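Local coordinates for carbohydrate deacetylase (Enterococcus faecalis, PDB 2I5I), which probably removes acetyl groups from acetylated carbohydrates, a magnesium-dependent step in the breakdown of oligosaccharides, at residues S3-G15 / I248-L261. Numbering follows the deposited sequence.
Sequences SNKKLIINADDFG and IEERGILLANYESL
Strands 6-11 and 254-256 run parallel with a marked twist, their short axes at 46°, and three backbone hydrogen bonds set the pairs Lys6-Leu254 and Leu7-Leu255. Leu254 N donates to Lys5 O, Leu7 N returns a nearly straight bond to Leu254 O at 2.9 Å, and Ala256 N reaches Leu7 O at 2.8 Å from above the carbonyl plane. Just before the pairing, a water bridges Lys5 N and Gly252 O, where a Schellman motif ends helix 242-250.

Between the two segments, the packing on the face carrying Leu7 and Leu255 is aliphatic. With its CG anti to the backbone N (chi1 177°), Leu7 lies alongside Leu255, pointing the same way, while its CB presses on Ile253 CG2 at a tight 3.5 Å. Ile9 leads its CD1 to Leu255 CD2 (3.5 Å) and, more distantly, to Ile248 CD1; Leu198 of helix 191-203 touches both Leu7 and Ile248. The other face is mixed. Ile8 extends CD1 over one face of the Tyr258 ring, a CH-pi contact 4.0 Å from the centroid, and the Tyr258 hydroxyl is bonded to Glu210. Nearby, Lys6 CB meets Ala256 CB at 4.1 Å, and the bent Lys6 chain carries NZ back to Asn4 OD1 (3.0 Å). That ammonium also forms salt bridges with Glu207 and with Asp111 of the second subunit, which accepts from Asn4 ND2 as well; Leu254 CD1 rests against the Asn4 amide.

The contact thus attaches the C-terminal strand to strand 6-11, which also pairs with strands 35-38 and 208-213. One face brings aliphatic side chains together, whereas on the other the buried Lys6 charge is probably balanced by the two carboxylates, linking the start of strand 6-11 to the second subunit.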
loop_
_atom_site.group_PDB
_atom_site.type_symbol
_atom_site.label_atom_id
_atom_site.label_comp_id
_atom_site.label_asym_id
_atom_site.label_seq_id
_atom_site.Cartn_x
_atom_site.Cartn_y
_atom_site.Cartn_z
ATOM N N SER A 3 19.457 -34.632 -10.437
ATOM C CA SER A 3 18.184 -33.998 -10.106
ATOM C C SER A 3 18.344 -32.937 -9.026
ATOM O O SER A 3 19.083 -33.095 -8.049
ATOM C CB SER A 3 17.169 -35.060 -9.660
ATOM N N ASN A 4 17.650 -31.804 -9.184
ATOM C CA ASN A 4 17.847 -30.769 -8.165
ATOM C C ASN A 4 17.122 -31.177 -6.885
ATOM O O ASN A 4 16.260 -32.065 -6.886
ATOM C CB ASN A 4 17.401 -29.409 -8.692
ATOM C CG ASN A 4 16.048 -29.478 -9.372
ATOM O OD1 ASN A 4 15.178 -30.228 -8.925
ATOM N ND2 ASN A 4 15.887 -28.702 -10.438
ATOM N N LYS A 5 17.501 -30.529 -5.784
ATOM C CA LYS A 5 16.900 -30.796 -4.482
ATOM C C LYS A 5 16.072 -29.571 -4.089
ATOM O O LYS A 5 16.598 -28.458 -4.145
ATOM C CB LYS A 5 17.932 -31.108 -3.410
ATOM C CG LYS A 5 18.917 -32.202 -3.812
ATOM C CD LYS A 5 18.482 -33.540 -3.227
ATOM C CE LYS A 5 19.312 -34.702 -3.745
ATOM N NZ LYS A 5 20.057 -35.443 -2.687
ATOM N N LYS A 6 14.816 -29.809 -3.729
ATOM C CA LYS A 6 13.950 -28.684 -3.348
ATOM C C LYS A 6 13.665 -28.752 -1.857
ATOM O O LYS A 6 13.157 -29.753 -1.342
ATOM C CB LYS A 6 12.669 -28.705 -4.167
ATOM C CG LYS A 6 12.939 -28.554 -5.666
ATOM C CD LYS A 6 11.612 -28.727 -6.398
ATOM C CE LYS A 6 11.665 -30.015 -7.210
ATOM N NZ LYS A 6 12.213 -29.708 -8.558
ATOM N N LEU A 7 14.017 -27.670 -1.176
ATOM C CA LEU A 7 13.942 -27.593 0.265
ATOM C C LEU A 7 12.938 -26.512 0.705
ATOM O O LEU A 7 13.130 -25.345 0.422
ATOM C CB LEU A 7 15.297 -27.270 0.890
ATOM C CG LEU A 7 15.295 -27.111 2.406
ATOM C CD1 LEU A 7 14.816 -28.381 3.100
ATOM C CD2 LEU A 7 16.677 -26.756 2.956
ATOM N N ILE A 8 11.890 -26.973 1.349
ATOM C CA ILE A 8 10.865 -26.169 1.973
ATOM C C ILE A 8 11.264 -26.045 3.441
ATOM O O ILE A 8 11.443 -27.041 4.146
ATOM C CB ILE A 8 9.493 -26.829 1.810
ATOM C CG1 ILE A 8 9.068 -27.054 0.365
ATOM C CG2 ILE A 8 8.450 -26.040 2.587
ATOM C CD1 ILE A 8 7.841 -27.929 0.243
ATOM N N ILE A 9 11.449 -24.834 3.911
ATOM C CA ILE A 9 11.729 -24.449 5.287
ATOM C C ILE A 9 10.488 -23.716 5.766
ATOM O O ILE A 9 10.162 -22.613 5.352
ATOM C CB ILE A 9 13.002 -23.596 5.416
ATOM C CG1 ILE A 9 14.183 -24.296 4.770
ATOM C CG2 ILE A 9 13.305 -23.241 6.861
ATOM C CD1 ILE A 9 15.509 -23.591 4.837
ATOM N N ASN A 10 9.751 -24.438 6.613
ATOM C CA ASN A 10 8.410 -23.991 6.977
ATOM C C ASN A 10 8.387 -23.685 8.463
ATOM O O ASN A 10 8.699 -24.531 9.299
ATOM C CB ASN A 10 7.326 -25.033 6.652
ATOM C CG ASN A 10 5.932 -24.519 6.970
ATOM O OD1 ASN A 10 5.198 -24.034 6.098
ATOM N ND2 ASN A 10 5.573 -24.644 8.229
ATOM N N ALA A 11 7.975 -22.456 8.755
ATOM C CA ALA A 11 7.808 -22.025 10.137
ATOM C C ALA A 11 6.420 -22.387 10.628
ATOM O O ALA A 11 5.420 -21.914 10.082
ATOM C CB ALA A 11 8.021 -20.516 10.252
ATOM N N ASP A 12 6.318 -23.218 11.654
ATOM C CA ASP A 12 5.015 -23.521 12.222
ATOM C C ASP A 12 4.525 -22.395 13.143
ATOM O O ASP A 12 5.331 -21.647 13.712
ATOM C CB ASP A 12 5.099 -24.855 12.976
ATOM C CG ASP A 12 5.401 -26.031 12.067
ATOM O OD1 ASP A 12 5.625 -25.836 10.853
ATOM O OD2 ASP A 12 5.418 -27.176 12.578
ATOM N N ASP A 13 3.217 -22.255 13.258
ATOM C CA ASP A 13 2.533 -21.439 14.242
ATOM C C ASP A 13 2.350 -19.980 13.837
ATOM O O ASP A 13 2.210 -19.109 14.700
ATOM C CB ASP A 13 3.266 -21.488 15.594
ATOM C CG ASP A 13 3.226 -22.848 16.264
ATOM O OD1 ASP A 13 2.342 -23.638 15.879
ATOM O OD2 ASP A 13 4.058 -23.144 17.159
ATOM N N PHE A 14 2.296 -19.689 12.549
ATOM C CA PHE A 14 1.909 -18.318 12.128
ATOM C C PHE A 14 0.593 -17.919 12.750
ATOM O O PHE A 14 -0.350 -18.712 12.833
ATOM C CB PHE A 14 1.855 -18.234 10.605
ATOM C CG PHE A 14 2.021 -16.818 10.057
ATOM C CD1 PHE A 14 3.231 -16.157 10.243
ATOM C CD2 PHE A 14 0.979 -16.216 9.384
ATOM C CE1 PHE A 14 3.376 -14.869 9.745
ATOM C CE2 PHE A 14 1.121 -14.926 8.877
ATOM C CZ PHE A 14 2.327 -14.282 9.057
ATOM N N GLY A 15 0.449 -16.680 13.233
ATOM C CA GLY A 15 -0.766 -16.231 13.864
ATOM C C GLY A 15 -0.958 -16.716 15.286
ATOM O O GLY A 15 -1.978 -16.395 15.900
ATOM N N ILE A 248 23.304 -23.499 2.160
ATOM C CA ILE A 248 22.327 -23.966 1.160
ATOM C C ILE A 248 22.884 -23.711 -0.229
ATOM O O ILE A 248 22.820 -24.543 -1.138
ATOM C CB ILE A 248 20.978 -23.279 1.431
ATOM C CG1 ILE A 248 20.253 -23.942 2.616
ATOM C CG2 ILE A 248 20.090 -23.196 0.205
ATOM C CD1 ILE A 248 19.446 -22.998 3.476
ATOM N N GLU A 249 23.500 -22.533 -0.366
ATOM C CA GLU A 249 24.199 -22.144 -1.580
ATOM C C GLU A 249 25.250 -23.176 -1.997
ATOM O O GLU A 249 25.203 -23.690 -3.116
ATOM C CB GLU A 249 24.863 -20.770 -1.408
ATOM C CG GLU A 249 23.920 -19.618 -1.151
ATOM C CD GLU A 249 24.365 -18.267 -1.667
ATOM O OE1 GLU A 249 25.303 -18.186 -2.489
ATOM O OE2 GLU A 249 23.751 -17.256 -1.243
ATOM N N GLU A 250 26.187 -23.479 -1.113
ATOM C CA GLU A 250 27.302 -24.380 -1.365
ATOM C C GLU A 250 26.831 -25.767 -1.792
ATOM O O GLU A 250 27.571 -26.532 -2.412
ATOM C CB GLU A 250 28.179 -24.495 -0.115
ATOM C CG GLU A 250 28.736 -25.862 0.223
ATOM N N ARG A 251 25.598 -26.096 -1.418
ATOM C CA ARG A 251 25.119 -27.448 -1.703
ATOM C C ARG A 251 24.182 -27.454 -2.900
ATOM O O ARG A 251 23.623 -28.505 -3.201
ATOM C CB ARG A 251 24.409 -28.041 -0.492
ATOM C CG ARG A 251 25.360 -28.523 0.592
ATOM C CD ARG A 251 24.622 -28.802 1.875
ATOM N NE ARG A 251 25.446 -29.171 3.006
ATOM C CZ ARG A 251 26.317 -28.399 3.642
ATOM N NH1 ARG A 251 26.521 -27.147 3.268
ATOM N NH2 ARG A 251 27.000 -28.882 4.670
ATOM N N GLY A 252 24.020 -26.309 -3.555
ATOM C CA GLY A 252 23.172 -26.203 -4.723
ATOM C C GLY A 252 21.700 -26.376 -4.413
ATOM O O GLY A 252 20.897 -26.559 -5.343
ATOM N N ILE A 253 21.295 -26.314 -3.147
ATOM C CA ILE A 253 19.895 -26.582 -2.813
ATOM C C ILE A 253 18.993 -25.406 -3.180
ATOM O O ILE A 253 19.349 -24.253 -2.946
ATOM C CB ILE A 253 19.751 -26.944 -1.319
ATOM C CG1 ILE A 253 20.548 -28.205 -0.989
ATOM C CG2 ILE A 253 18.301 -27.057 -0.887
ATOM C CD1 ILE A 253 20.770 -28.530 0.454
ATOM N N LEU A 254 17.846 -25.743 -3.756
ATOM C CA LEU A 254 16.825 -24.802 -4.187
ATOM C C LEU A 254 15.840 -24.539 -3.058
ATOM O O LEU A 254 15.224 -25.492 -2.568
ATOM C CB LEU A 254 16.009 -25.284 -5.387
ATOM C CG LEU A 254 16.706 -25.411 -6.740
ATOM C CD1 LEU A 254 15.743 -25.924 -7.798
ATOM C CD2 LEU A 254 17.336 -24.078 -7.119
ATOM N N LEU A 255 15.683 -23.276 -2.640
ATOM C CA LEU A 255 14.698 -23.051 -1.573
ATOM C C LEU A 255 13.308 -22.864 -2.151
ATOM O O LEU A 255 13.042 -21.923 -2.888
ATOM C CB LEU A 255 15.080 -21.838 -0.715
ATOM C CG LEU A 255 16.187 -22.068 0.313
ATOM C CD1 LEU A 255 16.600 -20.746 0.970
ATOM C CD2 LEU A 255 15.754 -23.068 1.383
ATOM N N ALA A 256 12.403 -23.766 -1.775
ATOM C CA ALA A 256 11.078 -23.819 -2.353
ATOM C C ALA A 256 9.953 -23.733 -1.345
ATOM O O ALA A 256 10.139 -23.648 -0.134
ATOM C CB ALA A 256 10.981 -25.148 -3.119
ATOM N N ASN A 257 8.730 -23.795 -1.865
ATOM C CA ASN A 257 7.529 -23.766 -1.035
ATOM C C ASN A 257 6.562 -24.822 -1.562
ATOM O O ASN A 257 6.962 -25.516 -2.509
ATOM C CB ASN A 257 6.896 -22.377 -0.994
ATOM C CG ASN A 257 6.596 -21.818 -2.367
ATOM O OD1 ASN A 257 6.050 -22.512 -3.233
ATOM N ND2 ASN A 257 6.967 -20.555 -2.542
ATOM N N TYR A 258 5.393 -24.971 -0.963
ATOM C CA TYR A 258 4.472 -26.030 -1.405
ATOM C C TYR A 258 3.817 -25.742 -2.740
ATOM O O TYR A 258 3.035 -26.571 -3.231
ATOM C CB TYR A 258 3.401 -26.314 -0.341
ATOM C CG TYR A 258 3.773 -27.333 0.713
ATOM C CD1 TYR A 258 4.586 -27.044 1.790
ATOM C CD2 TYR A 258 3.292 -28.641 0.647
ATOM C CE1 TYR A 258 4.938 -27.964 2.765
ATOM C CE2 TYR A 258 3.626 -29.566 1.609
ATOM C CZ TYR A 258 4.440 -29.258 2.671
ATOM O OH TYR A 258 4.744 -30.205 3.611
ATOM N N GLU A 259 4.066 -24.621 -3.415
ATOM C CA GLU A 259 3.647 -24.428 -4.792
ATOM C C GLU A 259 4.301 -25.492 -5.687
ATOM O O GLU A 259 3.812 -25.801 -6.769
ATOM C CB GLU A 259 4.031 -23.051 -5.354
ATOM C CG GLU A 259 3.239 -21.870 -4.827
ATOM C CD GLU A 259 1.744 -21.968 -5.068
ATOM O OE1 GLU A 259 1.305 -22.568 -6.083
ATOM O OE2 GLU A 259 0.977 -21.444 -4.226
ATOM N N SER A 260 5.410 -26.058 -5.249
ATOM C CA SER A 260 6.159 -27.090 -5.940
ATOM C C SER A 260 5.447 -28.449 -5.871
ATOM O O SER A 260 5.844 -29.398 -6.557
ATOM C CB SER A 260 7.555 -27.248 -5.346
ATOM O OG SER A 260 7.491 -27.848 -4.060
ATOM N N LEU A 261 4.404 -28.513 -5.060
ATOM C CA LEU A 261 3.592 -29.694 -4.824
ATOM C C LEU A 261 2.105 -29.473 -5.065
ATOM O O LEU A 261 1.276 -30.224 -4.554
ATOM C CB LEU A 261 3.771 -30.176 -3.377
ATOM C CG LEU A 261 5.168 -30.677 -2.997
ATOM C CD1 LEU A 261 5.242 -30.918 -1.496
ATOM C CD2 LEU A 261 5.532 -31.922 -3.799
HETATM O O HOH W 1 19.685 -28.770 -6.637
#